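Local coordinates for apical membrane antigen AMA1 (PDB 4YIV), which takes part in host cell invasion by Toxoplasma gondii as an essential microneme protein of the moving junction complex, at residues A[28-33]-A[317-322]; A[240-245]-A[250-255]. All blocks are in the same frame, centred on the assembly; numbering follows the deposited sequence.

Both contacts lie on the same side of the chain's centre, about 15 Å apart between their centres. Contact 1 is the more central, about 13 Å from the centre of the chain, against about 25 Å for contact 2. Residues 317-322 and strand 236-242 join them. Asp321 OD1 lies 2.6 Å from Trp241 N, a probable hydrogen bond, and the disulfide Cys246-Cys322 covalently ties the strand entered at Arg245 to the end of 317-322. Asp317 OD1 and Asp254 OD2 are 3.6 Å apart, a close pair of like charges. The glycan and a cobalt ion belong to contact 1. The nearest atoms of the Val240 side chain and that sugar are about 7 Å apart.

Contact 1 of 2, residues A[28-33]-A[317-322]; sequences NLTHHH and DQVPDC. With CO (cobalt (II) ion), chain I; NAG (2-acetamido-2-deoxy-beta-D-glucopyranose), chain B.
Val319 packs its two methyls against Asn28, Thr30 and the sugar carried by Asn28. Val319 CG1 stands anti to its backbone N (chi1 174°), 3.6 Å from Asn28 CG. The acetamido methyl of the N-acetylglucosamine, NAG C8, is 3.4 Å from Val319 CG1. Val319 CG2, beside the backbone N, lies 3.7 Å from Asn28 OD1 and reaches Thr30 OG1 at 4.2 Å. No hydrogen bond crosses between the segments. Asn28-Leu29-Thr30 is an N-glycosylation sequon, and Asn28 ND2 is bonded to C1 of the sugar at 1.5 Å. The amide oxygen, OD1, turns to the backbone of its own segment. It accepts from His31 N at 3.1 Å, with an N-H...O angle of 152°, in an Asx motif; the donor sits above the carbonyl plane, 69° out of it. A second bond, from Thr30 N, is weak. Together they probably help fix the rotation of the glycosylated amide. His31 carries its ring past the sugar O6 to a cobalt ion, where Glu25 and three waters also bind. The His31 NE2-cobalt distance is too short to be reliable. The His32 ring, in one of two conformers, has its edge toward this ion, and its NE2 hydrogen-bonds Glu25. Tyr300 packs on Val319 and hydrogen-bonds Leu29 N.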
# COMPACT_ATOMS: atom_id res chain seq x y z
N ASN A 28 0.17 -11.55 4.19
CA ASN A 28 -0.16 -11.27 5.58
C ASN A 28 0.28 -9.89 6.00
O ASN A 28 1.32 -9.72 6.50
CB ASN A 28 0.38 -12.34 6.54
CG ASN A 28 -0.21 -12.21 7.93
OD1 ASN A 28 -0.75 -11.19 8.28
ND2 ASN A 28 -0.12 -13.28 8.72
N LEU A 29 -0.57 -8.92 5.77
CA LEU A 29 -0.25 -7.54 6.09
C LEU A 29 -0.21 -7.26 7.59
O LEU A 29 0.37 -6.27 8.04
CB LEU A 29 -1.25 -6.61 5.42
CG LEU A 29 -1.14 -6.64 3.90
CD1 LEU A 29 -2.39 -6.08 3.20
CD2 LEU A 29 0.13 -5.82 3.47
N THR A 30 -0.81 -8.12 8.39
CA THR A 30 -0.66 -7.93 9.84
C THR A 30 0.77 -8.25 10.32
O THR A 30 1.31 -7.61 11.22
CB THR A 30 -1.65 -8.84 10.62
OG1 THR A 30 -2.98 -8.64 10.11
CG2 THR A 30 -1.61 -8.47 12.08
N HIS A 31 1.31 -9.29 9.69
CA HIS A 31 2.63 -9.83 9.97
C HIS A 31 3.79 -8.91 9.58
O HIS A 31 4.64 -8.59 10.37
CB HIS A 31 2.78 -11.21 9.29
CG HIS A 31 4.06 -11.92 9.62
ND1 HIS A 31 4.66 -11.83 10.85
CD2 HIS A 31 4.83 -12.77 8.89
CE1 HIS A 31 5.76 -12.56 10.87
NE2 HIS A 31 5.88 -13.14 9.69
N HIS A 32 3.80 -8.47 8.34
CA HIS A 32 4.91 -7.73 7.77
C HIS A 32 4.66 -6.22 7.77
O HIS A 32 5.47 -5.43 8.21
CB HIS A 32 5.11 -8.27 6.36
CG HIS A 32 5.22 -9.75 6.32
ND1 HIS A 32 4.64 -10.54 5.34
CD2 HIS A 32 5.83 -10.60 7.17
CE1 HIS A 32 4.91 -11.80 5.59
NE2 HIS A 32 5.65 -11.87 6.68
N HIS A 33 3.49 -5.82 7.27
CA HIS A 33 3.26 -4.37 7.15
C HIS A 33 3.07 -3.71 8.53
O HIS A 33 3.71 -2.71 8.83
CB HIS A 33 2.04 -4.06 6.25
CG HIS A 33 1.76 -2.58 6.11
ND1 HIS A 33 2.63 -1.72 5.46
CD2 HIS A 33 0.72 -1.82 6.53
CE1 HIS A 33 2.14 -0.49 5.50
NE2 HIS A 33 0.98 -0.52 6.14
N ASP A 317 -11.51 -9.32 5.73
CA ASP A 317 -10.38 -9.00 6.61
C ASP A 317 -9.63 -10.26 7.02
O ASP A 317 -8.71 -10.19 7.84
CB ASP A 317 -10.84 -8.23 7.85
CG ASP A 317 -11.82 -9.02 8.73
OD1 ASP A 317 -12.11 -10.19 8.41
OD2 ASP A 317 -12.29 -8.46 9.76
N GLN A 318 -10.01 -11.40 6.46
CA GLN A 318 -9.30 -12.65 6.73
C GLN A 318 -8.02 -12.80 5.89
O GLN A 318 -8.08 -12.87 4.66
CB GLN A 318 -10.24 -13.84 6.46
CG GLN A 318 -11.46 -13.90 7.40
CD GLN A 318 -11.07 -14.23 8.84
OE1 GLN A 318 -11.44 -13.51 9.77
NE2 GLN A 318 -10.33 -15.33 9.03
N VAL A 319 -6.88 -12.82 6.57
CA VAL A 319 -5.61 -13.04 5.90
C VAL A 319 -5.69 -14.37 5.14
O VAL A 319 -6.04 -15.40 5.72
CB VAL A 319 -4.45 -13.06 6.90
CG1 VAL A 319 -3.14 -13.45 6.21
CG2 VAL A 319 -4.31 -11.70 7.56
N PRO A 320 -5.40 -14.36 3.84
CA PRO A 320 -5.50 -15.64 3.14
C PRO A 320 -4.41 -16.65 3.55
O PRO A 320 -3.25 -16.31 3.83
CB PRO A 320 -5.37 -15.25 1.66
CG PRO A 320 -4.71 -13.96 1.65
CD PRO A 320 -5.07 -13.25 2.92
N ASP A 321 -4.80 -17.92 3.60
CA ASP A 321 -3.82 -18.97 3.87
C ASP A 321 -3.96 -20.10 2.86
O ASP A 321 -3.30 -21.13 2.97
CB ASP A 321 -3.93 -19.48 5.33
CG ASP A 321 -5.23 -20.20 5.64
OD1 ASP A 321 -6.02 -20.51 4.71
OD2 ASP A 321 -5.46 -20.44 6.83
N CYS A 322 -4.81 -19.89 1.86
CA CYS A 322 -4.86 -20.76 0.70
C CYS A 322 -5.45 -19.99 -0.48
O CYS A 322 -5.87 -18.83 -0.35
CB CYS A 322 -5.66 -22.04 0.99
SG CYS A 322 -7.41 -21.79 1.46
CO CO I . 7.03 -13.58 8.48
C1 NAG B . -0.76 -13.48 10.04
C2 NAG B . -1.18 -14.84 10.60
C3 NAG B . -1.62 -14.73 12.05
C4 NAG B . -0.55 -14.02 12.86
C5 NAG B . -0.22 -12.68 12.22
C6 NAG B . 0.87 -11.95 13.01
C7 NAG B . -2.01 -16.04 8.66
C8 NAG B . -3.22 -16.44 7.86
N2 NAG B . -2.26 -15.40 9.80
O3 NAG B . -1.84 -16.04 12.58
O4 NAG B . -1.01 -13.82 14.20
O5 NAG B . 0.22 -12.86 10.87
O6 NAG B . 2.10 -12.68 12.90
O7 NAG B . -0.88 -16.29 8.28
O HOH W 1 6.49 -15.78 9.49
O HOH W 2 8.23 -14.18 10.08
O HOH W 3 8.68 -12.22 8.50

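Contact 2 of 2, residues A[240-245]-A[250-255]; sequences VWKKGR and TELTDT
Val240 and Leu252 are the nearest backbone pair, with CA atoms 8.9 Å apart, so segments 240-245 and 250-255 meet through side chains. The side chains of Val240 and Leu252 reach toward each other tip to tip. Val240 CG2 touches both leucine methyls, with Leu252 CD2 at 3.7 Å. Lys242 adds its aliphatic CE, 4.2 Å from Leu252 CD2. The polar half is a salt bridge between Arg245 and Glu251, whose side chains come from opposite directions. The guanidinium grips the carboxylate end-on with two nitrogens. Arg245 NH2 gives to Glu251 OE1 at 2.9 Å, and Arg245 NH1 to Glu251 OE2 at 3.2 Å. Each oxygen uses its syn lone pair. The planes are 32° apart, so the groups are inclined to one another rather than coplanar. The arginine chain is extended from CG to NE, which carries its charge across to the loop. Its end is shared: NE pairs with Asp377 and NH1 also bonds Ser397, both in the C-terminal part of the chain. Paired backbone bonds between Lys242 and Arg245 close a type I' turn with Lys243 and Gly244, both with positive phi, at its tip. The arrangement is that of a two-residue beta hairpin, linking strands 236-242 and 245-248 of a three-stranded antiparallel sheet, with the chain after 245-248 folded back onto both strands of the hairpin.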
# COMPACT_ATOMS: atom_id res chain seq x y z
N VAL A 240 -9.47 -19.18 2.78
CA VAL A 240 -9.04 -19.63 4.10
C VAL A 240 -9.27 -21.14 4.25
O VAL A 240 -10.31 -21.67 3.85
CB VAL A 240 -9.80 -18.90 5.22
CG1 VAL A 240 -9.55 -17.39 5.12
CG2 VAL A 240 -11.27 -19.19 5.12
N TRP A 241 -8.30 -21.81 4.85
CA TRP A 241 -8.38 -23.26 5.01
C TRP A 241 -9.32 -23.60 6.16
O TRP A 241 -9.04 -23.28 7.32
CB TRP A 241 -6.99 -23.85 5.26
CG TRP A 241 -6.95 -25.36 5.15
CD1 TRP A 241 -6.85 -26.26 6.18
CD2 TRP A 241 -7.04 -26.13 3.95
NE1 TRP A 241 -6.86 -27.54 5.69
CE2 TRP A 241 -6.97 -27.49 4.32
CE3 TRP A 241 -7.16 -25.81 2.59
CZ2 TRP A 241 -7.02 -28.52 3.39
CZ3 TRP A 241 -7.20 -26.84 1.66
CH2 TRP A 241 -7.14 -28.18 2.07
N LYS A 242 -10.44 -24.25 5.84
CA LYS A 242 -11.43 -24.64 6.83
C LYS A 242 -12.09 -25.97 6.47
O LYS A 242 -12.42 -26.21 5.30
CB LYS A 242 -12.49 -23.54 6.97
CG LYS A 242 -12.14 -22.47 8.02
CD LYS A 242 -13.05 -21.22 7.94
CE LYS A 242 -14.55 -21.55 7.87
NZ LYS A 242 -15.10 -22.28 9.05
N LYS A 243 -12.26 -26.83 7.48
CA LYS A 243 -12.89 -28.14 7.27
C LYS A 243 -12.21 -28.90 6.14
O LYS A 243 -12.86 -29.36 5.19
CB LYS A 243 -14.38 -27.97 6.97
CG LYS A 243 -15.16 -27.27 8.09
CD LYS A 243 -16.58 -26.88 7.65
CE LYS A 243 -16.60 -25.63 6.74
NZ LYS A 243 -17.92 -25.38 6.07
N GLY A 244 -10.88 -28.99 6.23
CA GLY A 244 -10.09 -29.71 5.25
C GLY A 244 -10.22 -29.26 3.81
O GLY A 244 -9.93 -30.05 2.91
N ARG A 245 -10.63 -28.02 3.56
CA ARG A 245 -10.57 -27.52 2.18
C ARG A 245 -10.38 -26.00 2.13
O ARG A 245 -10.38 -25.33 3.16
CB ARG A 245 -11.81 -27.93 1.40
CG ARG A 245 -13.12 -27.44 1.94
CD ARG A 245 -14.26 -27.88 1.03
NE ARG A 245 -15.54 -27.26 1.40
CZ ARG A 245 -16.13 -26.27 0.75
NH1 ARG A 245 -15.59 -25.75 -0.35
NH2 ARG A 245 -17.28 -25.78 1.18
N THR A 250 -16.11 -15.92 -0.92
CA THR A 250 -17.55 -15.86 -1.18
C THR A 250 -18.31 -16.87 -0.30
O THR A 250 -19.53 -16.80 -0.21
CB THR A 250 -17.90 -16.13 -2.65
OG1 THR A 250 -17.51 -17.47 -3.02
CG2 THR A 250 -17.26 -15.10 -3.56
N GLU A 251 -17.59 -17.77 0.34
CA GLU A 251 -18.20 -18.80 1.18
C GLU A 251 -18.23 -18.41 2.65
O GLU A 251 -18.79 -19.14 3.46
CB GLU A 251 -17.44 -20.13 1.05
CG GLU A 251 -17.58 -20.80 -0.30
CD GLU A 251 -17.29 -22.30 -0.24
OE1 GLU A 251 -17.91 -23.00 0.58
OE2 GLU A 251 -16.42 -22.76 -1.01
N LEU A 252 -17.62 -17.28 3.00
CA LEU A 252 -17.53 -16.87 4.39
C LEU A 252 -18.66 -15.89 4.68
O LEU A 252 -19.06 -15.10 3.81
CB LEU A 252 -16.16 -16.26 4.72
CG LEU A 252 -14.93 -17.09 4.33
CD1 LEU A 252 -13.67 -16.31 4.71
CD2 LEU A 252 -14.93 -18.48 4.99
N THR A 253 -19.17 -15.91 5.90
CA THR A 253 -20.34 -15.10 6.24
C THR A 253 -20.04 -13.61 6.34
O THR A 253 -20.88 -12.77 5.99
CB THR A 253 -20.98 -15.57 7.58
OG1 THR A 253 -21.37 -16.94 7.44
CG2 THR A 253 -22.22 -14.75 7.93
N ASP A 254 -18.85 -13.25 6.82
CA ASP A 254 -18.53 -11.84 7.01
C ASP A 254 -17.90 -11.21 5.75
O ASP A 254 -17.40 -10.08 5.80
CB ASP A 254 -17.61 -11.66 8.21
CG ASP A 254 -16.27 -12.34 8.03
OD1 ASP A 254 -16.20 -13.37 7.31
OD2 ASP A 254 -15.27 -11.85 8.61
N THR A 255 -17.91 -11.92 4.64
CA THR A 255 -17.46 -11.31 3.39
C THR A 255 -18.46 -10.31 2.81
O THR A 255 -19.65 -10.54 2.77
CB THR A 255 -17.14 -12.40 2.34
OG1 THR A 255 -16.08 -13.21 2.86
CG2 THR A 255 -16.71 -11.77 1.01